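Local coordinates for protein mannitol dehydrogenase (Helicobacter pylori, PDB 3TWO) that probably catalyses the NADP(H)-dependent, zinc-assisted interconversion of cinnamyl alcohols and their aldehydes, as a member of the medium-chain alcohol dehydrogenase family, at residues B[177-182]-B[231-236]; B[189-194]-B[311-316]; B[203-208]-B[219-224]; B[208-213]-B[224-229]. One frame throughout, in Å; residues are numbered along the deposited sequence.

Contact 1: B[177-182]-B[231-236]; sequences GTKVGV and CKEELD
The ammonium group of K179 reaches the carboxylate of E233 in a short salt bridge, NZ of K179 to OE2 of E233 at 2.5 Å. The lysine comes in from above the carboxylate plane, 45° out of it, and the two side chains run at about a right angle to each other. K179 gets there as an extended chain lying over the loop before strand 235-240, its CD 3.8 Å from the carbonyl O of E234. The backbone of K179 is bound twice by D236. K179 N donates to D236 OD2 at 2.7 Å, on the anti lone pair, while D236 N returns a bond of 2.8 Å to K179 O, in the carbonyl plane. CG of D236 stands beside its own backbone N (chi1 -62°), which brings the carboxylate round to the lysine amide. L235 adds an apolar contact, its CD1 3.8 Å from CA of G181. Here the neighbouring strands 179-183 and 235-240 of the Rossmann sheet begin, and F237 takes up the backbone pairing with K179. One residue is thus held through its amide, carbonyl and ammonium, and the charge of K179 would probably favour ionised carboxylates on E233 and, less directly, D236.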
# COMPACT_ATOMS: atom_id res chain seq x y z
N GLY B 177 -23.51 4.09 1.23
CA GLY B 177 -22.92 4.51 2.49
C GLY B 177 -21.41 4.51 2.56
O GLY B 177 -20.87 5.09 3.49
N THR B 178 -20.71 3.92 1.58
CA THR B 178 -19.24 4.00 1.56
C THR B 178 -18.88 5.45 1.49
O THR B 178 -19.45 6.17 0.64
CB THR B 178 -18.68 3.29 0.35
OG1 THR B 178 -19.14 1.94 0.37
CG2 THR B 178 -17.13 3.32 0.37
N LYS B 179 -18.02 5.94 2.40
CA LYS B 179 -17.43 7.26 2.16
C LYS B 179 -16.21 7.27 1.18
O LYS B 179 -15.13 6.75 1.48
CB LYS B 179 -17.11 7.96 3.46
CG LYS B 179 -18.35 8.05 4.39
CD LYS B 179 -17.99 8.88 5.66
CE LYS B 179 -19.28 9.18 6.47
NZ LYS B 179 -18.82 9.93 7.66
N VAL B 180 -16.41 7.93 0.03
CA VAL B 180 -15.45 7.89 -1.08
C VAL B 180 -14.84 9.29 -1.31
O VAL B 180 -15.57 10.29 -1.47
CB VAL B 180 -16.21 7.45 -2.37
CG1 VAL B 180 -15.49 7.86 -3.66
CG2 VAL B 180 -16.49 5.99 -2.32
N GLY B 181 -13.51 9.40 -1.31
CA GLY B 181 -12.85 10.64 -1.78
C GLY B 181 -12.31 10.46 -3.21
O GLY B 181 -11.81 9.38 -3.58
N VAL B 182 -12.38 11.53 -4.00
CA VAL B 182 -11.83 11.55 -5.33
C VAL B 182 -10.82 12.70 -5.38
O VAL B 182 -11.18 13.87 -5.23
CB VAL B 182 -12.89 11.70 -6.46
CG1 VAL B 182 -12.20 11.68 -7.84
CG2 VAL B 182 -13.92 10.58 -6.39
N CYS B 231 -10.38 18.25 5.06
CA CYS B 231 -11.32 17.16 5.30
C CYS B 231 -11.21 16.70 6.74
O CYS B 231 -10.19 16.24 7.16
CB CYS B 231 -11.09 16.01 4.31
SG CYS B 231 -12.02 14.49 4.70
N LYS B 232 -12.28 16.83 7.50
CA LYS B 232 -12.18 16.55 8.91
C LYS B 232 -12.78 15.19 9.29
O LYS B 232 -13.02 14.92 10.44
CB LYS B 232 -12.79 17.73 9.69
CG LYS B 232 -11.98 19.00 9.43
CD LYS B 232 -10.71 18.94 10.34
CE LYS B 232 -9.44 19.63 9.76
NZ LYS B 232 -9.69 20.87 9.00
N GLU B 233 -12.94 14.32 8.31
CA GLU B 233 -13.76 13.13 8.45
C GLU B 233 -12.90 11.96 8.00
O GLU B 233 -12.05 12.14 7.15
CB GLU B 233 -14.89 13.31 7.42
CG GLU B 233 -15.85 12.21 7.28
CD GLU B 233 -17.12 12.65 6.56
OE1 GLU B 233 -17.11 13.25 5.47
OE2 GLU B 233 -18.18 12.32 7.09
N GLU B 234 -13.10 10.76 8.52
CA GLU B 234 -12.42 9.59 7.94
C GLU B 234 -13.17 9.01 6.74
O GLU B 234 -14.38 8.80 6.80
CB GLU B 234 -12.28 8.53 9.02
CG GLU B 234 -11.44 8.98 10.20
CD GLU B 234 -11.00 7.80 11.06
OE1 GLU B 234 -9.76 7.64 11.20
OE2 GLU B 234 -11.86 7.03 11.58
N LEU B 235 -12.45 8.71 5.66
CA LEU B 235 -13.08 8.14 4.48
C LEU B 235 -12.79 6.65 4.41
O LEU B 235 -11.80 6.22 4.93
CB LEU B 235 -12.60 8.86 3.19
CG LEU B 235 -12.72 10.40 3.29
CD1 LEU B 235 -12.38 11.12 1.97
CD2 LEU B 235 -14.12 10.77 3.67
N ASP B 236 -13.65 5.90 3.73
CA ASP B 236 -13.46 4.46 3.59
C ASP B 236 -12.62 4.13 2.36
O ASP B 236 -11.98 3.10 2.30
CB ASP B 236 -14.82 3.80 3.40
CG ASP B 236 -15.73 3.99 4.59
OD1 ASP B 236 -15.37 3.57 5.71
OD2 ASP B 236 -16.80 4.55 4.39

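Contact 2: B[189-194]-B[311-316]; sequences GSMAVK and IYPEID
K194 and E314 cross at about a right angle, and the lysine amine is placed between the glutamate and a backbone carbonyl. NZ of K194 donates to Y312 O at 2.6 Å, nearly in line with the carbonyl bond (C=O...N angle 165°). The salt bridge to E314 is looser, with NZ of K194 3.3 Å from OE2 of E314, and counts as a weak hydrogen bond. A turn at the end of the lysine chain, chi4 -92°, swings the amine out of the line of its methylenes, while E314 folds back at chi2 (-67°) to present its carboxylate. Nearer the helix the lysine is apolar in its contacts: CB of K194 lies 3.8 Å from CG2 of I311. K194 projects from helix 187-198, which follows the first strand of the Rossmann fold and carries G189 of a probable GxGxxG motif; the facing segment 311-316 leads into strand 315-318 of the other, mixed sheet. One helical turn back, M191 lies obliquely across P313. Its chain is bent at both chi2 and chi3, curling the thioether over the proline ring, with SD of M191 3.6 Å from CD of P313 and 3.4 Å from the backbone N of P313. The methyl CE of M191 also touches I311, 4.2 Å from its CG2. L158 of helix 158-171 touches both M191 and P313.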
# COMPACT_ATOMS: atom_id res chain seq x y z
N GLY B 189 -11.29 11.90 -12.73
CA GLY B 189 -11.95 12.29 -11.50
C GLY B 189 -13.46 12.36 -11.62
O GLY B 189 -14.19 11.80 -10.81
N SER B 190 -13.95 13.09 -12.61
CA SER B 190 -15.39 13.18 -12.83
C SER B 190 -16.03 11.82 -13.15
O SER B 190 -17.16 11.55 -12.72
CB SER B 190 -15.71 14.20 -13.95
OG SER B 190 -15.19 13.72 -15.16
N MET B 191 -15.37 10.95 -13.92
CA MET B 191 -15.93 9.56 -14.06
C MET B 191 -16.03 8.83 -12.68
O MET B 191 -17.05 8.16 -12.40
CB MET B 191 -15.09 8.71 -15.04
CG MET B 191 -15.25 9.14 -16.48
SD MET B 191 -16.97 9.42 -16.97
CE MET B 191 -17.79 7.84 -16.77
N ALA B 192 -14.98 8.95 -11.86
CA ALA B 192 -14.95 8.29 -10.48
C ALA B 192 -16.12 8.82 -9.66
O ALA B 192 -16.85 8.06 -9.00
CB ALA B 192 -13.66 8.66 -9.73
N VAL B 193 -16.27 10.15 -9.67
CA VAL B 193 -17.43 10.79 -9.04
C VAL B 193 -18.79 10.21 -9.50
O VAL B 193 -19.61 9.83 -8.68
CB VAL B 193 -17.40 12.33 -9.19
CG1 VAL B 193 -18.81 12.94 -8.77
CG2 VAL B 193 -16.31 12.95 -8.32
N LYS B 194 -19.02 10.13 -10.81
CA LYS B 194 -20.27 9.61 -11.32
C LYS B 194 -20.53 8.17 -10.94
O LYS B 194 -21.63 7.84 -10.50
CB LYS B 194 -20.38 9.78 -12.84
CG LYS B 194 -20.47 11.27 -13.23
CD LYS B 194 -19.90 11.50 -14.63
CE LYS B 194 -20.35 12.82 -15.21
NZ LYS B 194 -21.57 12.61 -15.99
N ILE B 311 -24.50 6.94 -17.73
CA ILE B 311 -23.39 7.53 -17.03
C ILE B 311 -22.28 7.80 -18.06
O ILE B 311 -21.61 6.87 -18.54
CB ILE B 311 -22.87 6.54 -15.99
CG1 ILE B 311 -23.97 6.25 -14.97
CG2 ILE B 311 -21.65 7.10 -15.27
CD1 ILE B 311 -23.61 5.12 -13.93
N TYR B 312 -22.11 9.08 -18.42
CA TYR B 312 -21.17 9.48 -19.42
C TYR B 312 -20.25 10.60 -18.94
O TYR B 312 -20.64 11.43 -18.11
CB TYR B 312 -21.92 9.98 -20.64
CG TYR B 312 -22.66 8.91 -21.39
CD1 TYR B 312 -24.08 8.86 -21.37
CD2 TYR B 312 -21.97 7.95 -22.11
CE1 TYR B 312 -24.79 7.86 -22.12
CE2 TYR B 312 -22.65 6.98 -22.85
CZ TYR B 312 -24.04 6.95 -22.85
OH TYR B 312 -24.63 5.97 -23.59
N PRO B 313 -18.99 10.62 -19.46
CA PRO B 313 -18.12 11.81 -19.25
C PRO B 313 -18.74 13.10 -19.75
O PRO B 313 -19.57 13.14 -20.72
CB PRO B 313 -16.88 11.50 -20.11
CG PRO B 313 -17.37 10.45 -21.13
CD PRO B 313 -18.36 9.60 -20.34
N GLU B 314 -18.35 14.16 -19.08
CA GLU B 314 -18.60 15.54 -19.47
C GLU B 314 -17.51 15.85 -20.51
O GLU B 314 -16.30 15.79 -20.21
CB GLU B 314 -18.34 16.42 -18.25
CG GLU B 314 -19.22 16.14 -17.08
CD GLU B 314 -20.61 16.51 -17.43
OE1 GLU B 314 -20.78 17.68 -17.87
OE2 GLU B 314 -21.52 15.64 -17.31
N ILE B 315 -17.91 16.18 -21.71
CA ILE B 315 -16.92 16.34 -22.78
C ILE B 315 -17.10 17.67 -23.45
O ILE B 315 -18.19 18.26 -23.41
CB ILE B 315 -16.99 15.22 -23.85
CG1 ILE B 315 -18.33 15.30 -24.59
CG2 ILE B 315 -16.92 13.86 -23.18
CD1 ILE B 315 -18.17 15.48 -26.03
N ASP B 316 -16.00 18.13 -24.04
CA ASP B 316 -15.98 19.27 -24.91
C ASP B 316 -15.37 18.84 -26.25
O ASP B 316 -14.22 18.44 -26.29
CB ASP B 316 -15.11 20.37 -24.28
CG ASP B 316 -15.78 21.05 -23.08
OD1 ASP B 316 -15.23 20.98 -21.94
OD2 ASP B 316 -16.90 21.63 -23.24

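Contact 3: B[203-208]-B[219-224]; sequences VSVFAR and MGVKHF. With NDP (NADPH dihydro-nicotinamide-adenine-dinucleotide phosphate), chain F.
V205 and V221 meet most closely CG2 to CG2, at 3.6 Å, with their side chains crossing at about a right angle. V203 adds a looser contact to the same valine, its CG1 4.2 Å from CG2 of V221. Further along, F224 shares the sheet face of V205: CE1 of the ring lies 3.8 Å from CG1 of V205, and CZ lies 3.7 Å from CB of A207. With CG anti to the backbone N (chi1 -166°), the F224 ring is carried along the neighbouring strand to reach both residues. Parallel pairing holds the backbones, S204 opposite H223 and V205 opposite F224. V205 N donates to H223 O at 2.8 Å, and V203 O takes K222 N at 2.9 Å as well as a weak bond from H223 N. On the reverse face S204 OG sits at the edge of the H223 ring, in a weak hydrogen bond with ND1 at 3.4 Å. In this Rossmann beta-alpha-beta unit, segment 219-224 leaves helix 213-218 through a Schellman motif at G220. V193 of helix 187-198 touches both V205 and V221, A216 of helix 213-218 touches V221 and F224, and strand 223-225 forms the outer edge of the sheet beside 202-206.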
# COMPACT_ATOMS: atom_id res chain seq x y z
N VAL B 203 -19.86 11.08 -1.56
CA VAL B 203 -18.65 11.42 -2.30
C VAL B 203 -18.06 12.75 -1.91
O VAL B 203 -18.76 13.77 -1.85
CB VAL B 203 -18.95 11.38 -3.82
CG1 VAL B 203 -17.69 11.68 -4.66
CG2 VAL B 203 -19.50 9.99 -4.16
N SER B 204 -16.75 12.76 -1.65
CA SER B 204 -16.04 14.02 -1.38
C SER B 204 -15.06 14.22 -2.56
O SER B 204 -14.44 13.25 -3.03
CB SER B 204 -15.24 13.94 -0.06
OG SER B 204 -16.08 13.74 1.08
N VAL B 205 -14.91 15.47 -3.01
CA VAL B 205 -13.96 15.74 -4.08
C VAL B 205 -12.81 16.64 -3.56
O VAL B 205 -13.02 17.57 -2.74
CB VAL B 205 -14.70 16.38 -5.29
CG1 VAL B 205 -13.74 16.98 -6.30
CG2 VAL B 205 -15.56 15.34 -5.94
N PHE B 206 -11.60 16.38 -4.04
CA PHE B 206 -10.46 17.24 -3.64
C PHE B 206 -9.92 17.80 -4.91
O PHE B 206 -9.50 17.01 -5.76
CB PHE B 206 -9.35 16.45 -2.92
CG PHE B 206 -9.81 15.81 -1.63
CD1 PHE B 206 -10.50 14.60 -1.63
CD2 PHE B 206 -9.56 16.42 -0.42
CE1 PHE B 206 -10.93 14.00 -0.39
CE2 PHE B 206 -9.99 15.87 0.80
CZ PHE B 206 -10.67 14.66 0.81
N ALA B 207 -9.96 19.12 -5.05
CA ALA B 207 -9.47 19.81 -6.28
C ALA B 207 -8.45 20.88 -5.79
O ALA B 207 -8.09 20.83 -4.60
CB ALA B 207 -10.65 20.44 -7.08
N ARG B 208 -7.97 21.79 -6.67
CA ARG B 208 -7.03 22.82 -6.23
C ARG B 208 -7.70 24.20 -6.15
O ARG B 208 -7.13 25.15 -5.58
CB ARG B 208 -5.75 22.86 -7.12
CG ARG B 208 -4.89 21.56 -7.00
CD ARG B 208 -3.51 21.74 -7.71
NE ARG B 208 -3.63 21.83 -9.18
CZ ARG B 208 -2.57 21.85 -9.97
NH1 ARG B 208 -1.37 21.84 -9.40
NH2 ARG B 208 -2.68 21.90 -11.31
N MET B 219 -23.26 16.94 -9.77
CA MET B 219 -23.05 15.48 -9.82
C MET B 219 -23.47 14.70 -8.54
O MET B 219 -23.38 13.47 -8.53
CB MET B 219 -21.60 15.17 -10.12
CG MET B 219 -21.22 15.50 -11.54
SD MET B 219 -19.44 15.36 -11.75
CE MET B 219 -19.30 16.44 -13.18
N GLY B 220 -23.88 15.39 -7.48
CA GLY B 220 -24.30 14.73 -6.27
C GLY B 220 -23.19 14.63 -5.19
O GLY B 220 -23.34 13.91 -4.21
N VAL B 221 -22.08 15.34 -5.39
CA VAL B 221 -20.97 15.36 -4.43
C VAL B 221 -21.43 16.04 -3.16
O VAL B 221 -22.17 17.06 -3.23
CB VAL B 221 -19.78 16.11 -5.02
CG1 VAL B 221 -18.72 16.36 -3.97
CG2 VAL B 221 -19.20 15.27 -6.17
N LYS B 222 -21.05 15.46 -2.02
CA LYS B 222 -21.53 15.98 -0.76
C LYS B 222 -20.51 16.97 -0.11
O LYS B 222 -20.92 17.90 0.58
CB LYS B 222 -21.96 14.84 0.18
CG LYS B 222 -23.59 14.81 0.51
CD LYS B 222 -24.59 14.42 -0.70
CE LYS B 222 -25.55 13.22 -0.38
NZ LYS B 222 -24.81 11.88 -0.09
N HIS B 223 -19.21 16.77 -0.33
CA HIS B 223 -18.20 17.70 0.19
C HIS B 223 -17.20 18.02 -0.89
O HIS B 223 -16.80 17.13 -1.68
CB HIS B 223 -17.43 17.17 1.40
CG HIS B 223 -18.30 16.70 2.53
ND1 HIS B 223 -18.64 15.37 2.70
CD2 HIS B 223 -18.90 17.37 3.54
CE1 HIS B 223 -19.42 15.25 3.76
NE2 HIS B 223 -19.58 16.45 4.29
N PHE B 224 -16.82 19.29 -0.95
CA PHE B 224 -15.86 19.74 -1.94
C PHE B 224 -14.72 20.37 -1.16
O PHE B 224 -14.96 21.27 -0.42
CB PHE B 224 -16.47 20.80 -2.87
CG PHE B 224 -15.64 21.05 -4.09
CD1 PHE B 224 -15.85 20.31 -5.27
CD2 PHE B 224 -14.64 21.99 -4.07
CE1 PHE B 224 -15.10 20.52 -6.37
CE2 PHE B 224 -13.87 22.19 -5.23
CZ PHE B 224 -14.09 21.45 -6.36
PA NDP F . -6.75 15.51 -16.46
O1A NDP F . -5.87 16.68 -16.31
O2A NDP F . -8.29 15.55 -16.81
O5B NDP F . -7.25 15.68 -14.91
C5B NDP F . -6.28 15.90 -13.76
C4B NDP F . -7.02 16.66 -12.67
O4B NDP F . -6.32 16.75 -11.35
C3B NDP F . -7.28 18.10 -13.15
O3B NDP F . -8.70 18.42 -12.87
C2B NDP F . -6.33 18.94 -12.26
O2B NDP F . -6.96 20.22 -12.08
C1B NDP F . -6.38 18.18 -10.92
N9A NDP F . -5.14 18.27 -10.13
C8A NDP F . -3.89 18.40 -10.64
N7A NDP F . -3.05 18.40 -9.62
C5A NDP F . -3.74 18.27 -8.49
C6A NDP F . -3.38 18.20 -7.15
N6A NDP F . -2.08 18.29 -6.72
N1A NDP F . -4.37 18.08 -6.28
C2A NDP F . -5.64 17.98 -6.62
N3A NDP F . -6.01 18.02 -7.88
C4A NDP F . -5.06 18.18 -8.82
O3 NDP F . -6.16 14.09 -16.12
PN NDP F . -6.80 12.74 -16.41
O1N NDP F . -8.01 12.51 -15.58
O2N NDP F . -6.93 12.36 -17.91
O5D NDP F . -5.66 11.78 -15.90
C5D NDP F . -5.11 12.02 -14.52
C4D NDP F . -3.83 11.12 -14.28
O4D NDP F . -4.35 9.78 -14.41
C3D NDP F . -2.68 11.27 -15.31
O3D NDP F . -1.41 11.19 -14.60
C2D NDP F . -2.95 10.07 -16.24
O2D NDP F . -1.77 9.63 -16.83
C1D NDP F . -3.40 9.01 -15.21
N1N NDP F . -4.08 7.81 -15.80
C2N NDP F . -3.76 6.54 -15.26
C3N NDP F . -4.36 5.40 -15.76
C7N NDP F . -4.06 4.06 -15.09
O7N NDP F . -3.64 4.01 -13.92
N7N NDP F . -4.52 3.00 -15.75
C4N NDP F . -5.26 5.50 -16.85
C5N NDP F . -5.62 6.77 -17.38
C6N NDP F . -5.03 7.92 -16.88
P2B NDP F . -6.19 21.58 -12.13
O1X NDP F . -7.09 22.50 -13.14
O2X NDP F . -5.99 22.09 -10.77
O3X NDP F . -4.82 21.32 -12.88

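Contact 4: B[208-213]-B[224-229]; sequences RNEHKK and FYTDPK. With NDP (NADPH dihydro-nicotinamide-adenine-dinucleotide phosphate), chain F.
K213 lies over one face of the F224 ring, its CA 3.9 Å from the centroid and 18° off the ring normal, a CH-pi contact. Its extended aliphatic chain then runs obliquely across the ring, ending with CE of K213 3.9 Å from CB of F224. The ring edge meets a backbone oxygen instead: N209 O approaches CE2 of F224 at 3.4 Å, near the ring plane. Beside it, T226 offers its methyl, CG2 being 3.4 Å from C of N209 and 3.5 Å from CG of E210, whose side chain crosses it at about a right angle. The loop following strand 202-206 is shaped by an Asx turn, N209 OD1 accepting from H211 N, and by a type I turn from E210 to K213 that leads into helix 213-218. At its start R208 grips the 2'-phosphate of NADPH: NE of R208 donates to O2X at 2.9 Å and NH2 of R208 to O3X at 2.7 Å. Two bonds to the phosphate, with adenine N7A over one face, fix the guanidinium's rotation; its positive charge probably helps select NADP(H) over NAD(H), on a loop that packs against F224 and T226 through side chains and backbone.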
# COMPACT_ATOMS: atom_id res chain seq x y z
N ARG B 208 -7.97 21.79 -6.67
CA ARG B 208 -7.03 22.82 -6.23
C ARG B 208 -7.70 24.20 -6.15
O ARG B 208 -7.13 25.15 -5.58
CB ARG B 208 -5.75 22.86 -7.12
CG ARG B 208 -4.89 21.56 -7.00
CD ARG B 208 -3.51 21.74 -7.71
NE ARG B 208 -3.63 21.83 -9.18
CZ ARG B 208 -2.57 21.85 -9.97
NH1 ARG B 208 -1.37 21.84 -9.40
NH2 ARG B 208 -2.68 21.90 -11.31
N ASN B 209 -8.94 24.33 -6.65
CA ASN B 209 -9.68 25.56 -6.40
C ASN B 209 -11.14 25.21 -6.55
O ASN B 209 -11.48 24.04 -6.73
CB ASN B 209 -9.25 26.61 -7.44
CG ASN B 209 -9.25 26.01 -8.88
OD1 ASN B 209 -10.30 25.62 -9.36
ND2 ASN B 209 -8.09 25.92 -9.52
N GLU B 210 -12.01 26.23 -6.54
CA GLU B 210 -13.44 26.00 -6.57
C GLU B 210 -14.06 26.28 -7.92
O GLU B 210 -15.30 26.41 -8.01
CB GLU B 210 -14.13 26.83 -5.49
CG GLU B 210 -13.71 26.40 -4.10
CD GLU B 210 -14.68 26.84 -3.00
OE1 GLU B 210 -15.41 27.82 -3.18
OE2 GLU B 210 -14.73 26.18 -1.95
N HIS B 211 -13.24 26.31 -8.99
CA HIS B 211 -13.80 26.63 -10.30
C HIS B 211 -14.89 25.66 -10.78
O HIS B 211 -15.80 26.08 -11.51
CB HIS B 211 -12.73 26.83 -11.42
CG HIS B 211 -11.73 27.91 -11.13
ND1 HIS B 211 -10.48 27.94 -11.73
CD2 HIS B 211 -11.75 28.96 -10.27
CE1 HIS B 211 -9.79 28.97 -11.26
NE2 HIS B 211 -10.54 29.60 -10.38
N LYS B 212 -14.82 24.40 -10.37
CA LYS B 212 -15.82 23.41 -10.78
C LYS B 212 -16.67 22.87 -9.62
O LYS B 212 -17.30 21.83 -9.75
CB LYS B 212 -15.12 22.27 -11.54
CG LYS B 212 -14.30 22.82 -12.73
CD LYS B 212 -13.56 21.74 -13.55
CE LYS B 212 -12.52 21.01 -12.75
NZ LYS B 212 -11.60 20.23 -13.70
N LYS B 213 -16.70 23.58 -8.50
CA LYS B 213 -17.49 23.12 -7.35
C LYS B 213 -18.98 22.92 -7.72
O LYS B 213 -19.56 21.90 -7.36
CB LYS B 213 -17.35 24.10 -6.19
CG LYS B 213 -18.29 23.85 -5.08
CD LYS B 213 -17.86 24.53 -3.83
CE LYS B 213 -18.71 23.96 -2.63
NZ LYS B 213 -18.54 24.88 -1.51
N PHE B 224 -16.82 19.29 -0.95
CA PHE B 224 -15.86 19.74 -1.94
C PHE B 224 -14.72 20.37 -1.16
O PHE B 224 -14.96 21.27 -0.42
CB PHE B 224 -16.47 20.80 -2.87
CG PHE B 224 -15.64 21.05 -4.09
CD1 PHE B 224 -15.85 20.31 -5.27
CD2 PHE B 224 -14.64 21.99 -4.07
CE1 PHE B 224 -15.10 20.52 -6.37
CE2 PHE B 224 -13.87 22.19 -5.23
CZ PHE B 224 -14.09 21.45 -6.36
N TYR B 225 -13.49 19.89 -1.35
CA TYR B 225 -12.34 20.52 -0.69
C TYR B 225 -11.32 21.05 -1.68
O TYR B 225 -11.20 20.52 -2.80
CB TYR B 225 -11.66 19.49 0.18
CG TYR B 225 -12.60 18.87 1.20
CD1 TYR B 225 -12.90 17.48 1.13
CD2 TYR B 225 -13.20 19.65 2.21
CE1 TYR B 225 -13.73 16.89 2.04
CE2 TYR B 225 -14.03 19.05 3.17
CZ TYR B 225 -14.26 17.65 3.07
OH TYR B 225 -15.08 17.01 3.93
N THR B 226 -10.61 22.10 -1.30
CA THR B 226 -9.51 22.60 -2.14
C THR B 226 -8.14 22.24 -1.50
O THR B 226 -7.09 22.63 -2.00
CB THR B 226 -9.61 24.12 -2.37
OG1 THR B 226 -9.73 24.78 -1.11
CG2 THR B 226 -10.85 24.48 -3.26
N ASP B 227 -8.16 21.46 -0.43
CA ASP B 227 -6.92 21.03 0.18
C ASP B 227 -7.31 19.85 1.02
O ASP B 227 -8.34 19.91 1.72
CB ASP B 227 -6.41 22.10 1.12
CG ASP B 227 -4.97 21.86 1.59
OD1 ASP B 227 -4.68 20.87 2.25
OD2 ASP B 227 -4.12 22.71 1.30
N PRO B 228 -6.50 18.78 0.97
CA PRO B 228 -6.86 17.62 1.79
C PRO B 228 -6.98 17.94 3.27
O PRO B 228 -7.74 17.26 3.96
CB PRO B 228 -5.75 16.58 1.52
CG PRO B 228 -4.67 17.32 0.82
CD PRO B 228 -5.29 18.53 0.15
N LYS B 229 -6.30 18.97 3.76
CA LYS B 229 -6.31 19.24 5.21
C LYS B 229 -7.67 19.72 5.68
O LYS B 229 -7.93 19.73 6.87
CB LYS B 229 -5.31 20.32 5.56
CG LYS B 229 -4.06 19.73 6.03
CD LYS B 229 -2.86 20.23 5.22
CE LYS B 229 -2.65 19.38 3.97
NZ LYS B 229 -2.29 20.27 2.87
PA NDP F . -6.75 15.51 -16.46
O1A NDP F . -5.87 16.68 -16.31
O2A NDP F . -8.29 15.55 -16.81
O5B NDP F . -7.25 15.68 -14.91
C5B NDP F . -6.28 15.90 -13.76
C4B NDP F . -7.02 16.66 -12.67
O4B NDP F . -6.32 16.75 -11.35
C3B NDP F . -7.28 18.10 -13.15
O3B NDP F . -8.70 18.42 -12.87
C2B NDP F . -6.33 18.94 -12.26
O2B NDP F . -6.96 20.22 -12.08
C1B NDP F . -6.38 18.18 -10.92
N9A NDP F . -5.14 18.27 -10.13
C8A NDP F . -3.89 18.40 -10.64
N7A NDP F . -3.05 18.40 -9.62
C5A NDP F . -3.74 18.27 -8.49
C6A NDP F . -3.38 18.20 -7.15
N6A NDP F . -2.08 18.29 -6.72
N1A NDP F . -4.37 18.08 -6.28
C2A NDP F . -5.64 17.98 -6.62
N3A NDP F . -6.01 18.02 -7.88
C4A NDP F . -5.06 18.18 -8.82
O3 NDP F . -6.16 14.09 -16.12
PN NDP F . -6.80 12.74 -16.41
O1N NDP F . -8.01 12.51 -15.58
O2N NDP F . -6.93 12.36 -17.91
O5D NDP F . -5.66 11.78 -15.90
C5D NDP F . -5.11 12.02 -14.52
C4D NDP F . -3.83 11.12 -14.28
O4D NDP F . -4.35 9.78 -14.41
C3D NDP F . -2.68 11.27 -15.31
O3D NDP F . -1.41 11.19 -14.60
C2D NDP F . -2.95 10.07 -16.24
O2D NDP F . -1.77 9.63 -16.83
C1D NDP F . -3.40 9.01 -15.21
N1N NDP F . -4.08 7.81 -15.80
C2N NDP F . -3.76 6.54 -15.26
C3N NDP F . -4.36 5.40 -15.76
C7N NDP F . -4.06 4.06 -15.09
O7N NDP F . -3.64 4.01 -13.92
N7N NDP F . -4.52 3.00 -15.75
C4N NDP F . -5.26 5.50 -16.85
C5N NDP F . -5.62 6.77 -17.38
C6N NDP F . -5.03 7.92 -16.88
P2B NDP F . -6.19 21.58 -12.13
O1X NDP F . -7.09 22.50 -13.14
O2X NDP F . -5.99 22.09 -10.77
O3X NDP F . -4.82 21.32 -12.88

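How the contacts relate
Contacts 1, 3 and 4 belong to the six-stranded parallel Rossmann sheet and its loops: contact 1 joins strands 179-183 and 235-240, contact 3 joins 202-206 with the outer strand 223-225, and contact 4 joins the loop after 202-206 to 223-225 and beyond. Contacts 3 and 4 share R208 and F224, with centres about 8 Å apart; contact 1 is centred about 10 Å from contact 3. Both 3 and 4 are nested in the chain loops closed by contacts 1 and 2, while the segments of 1 and 2, and of 3 and 4, alternate. Contact 2, centred about 19 Å from contact 1, ties helix 187-198 to the mixed sheet. Coenzyme-binding loop, Rossmann core and neighbouring sheet are thereby connected.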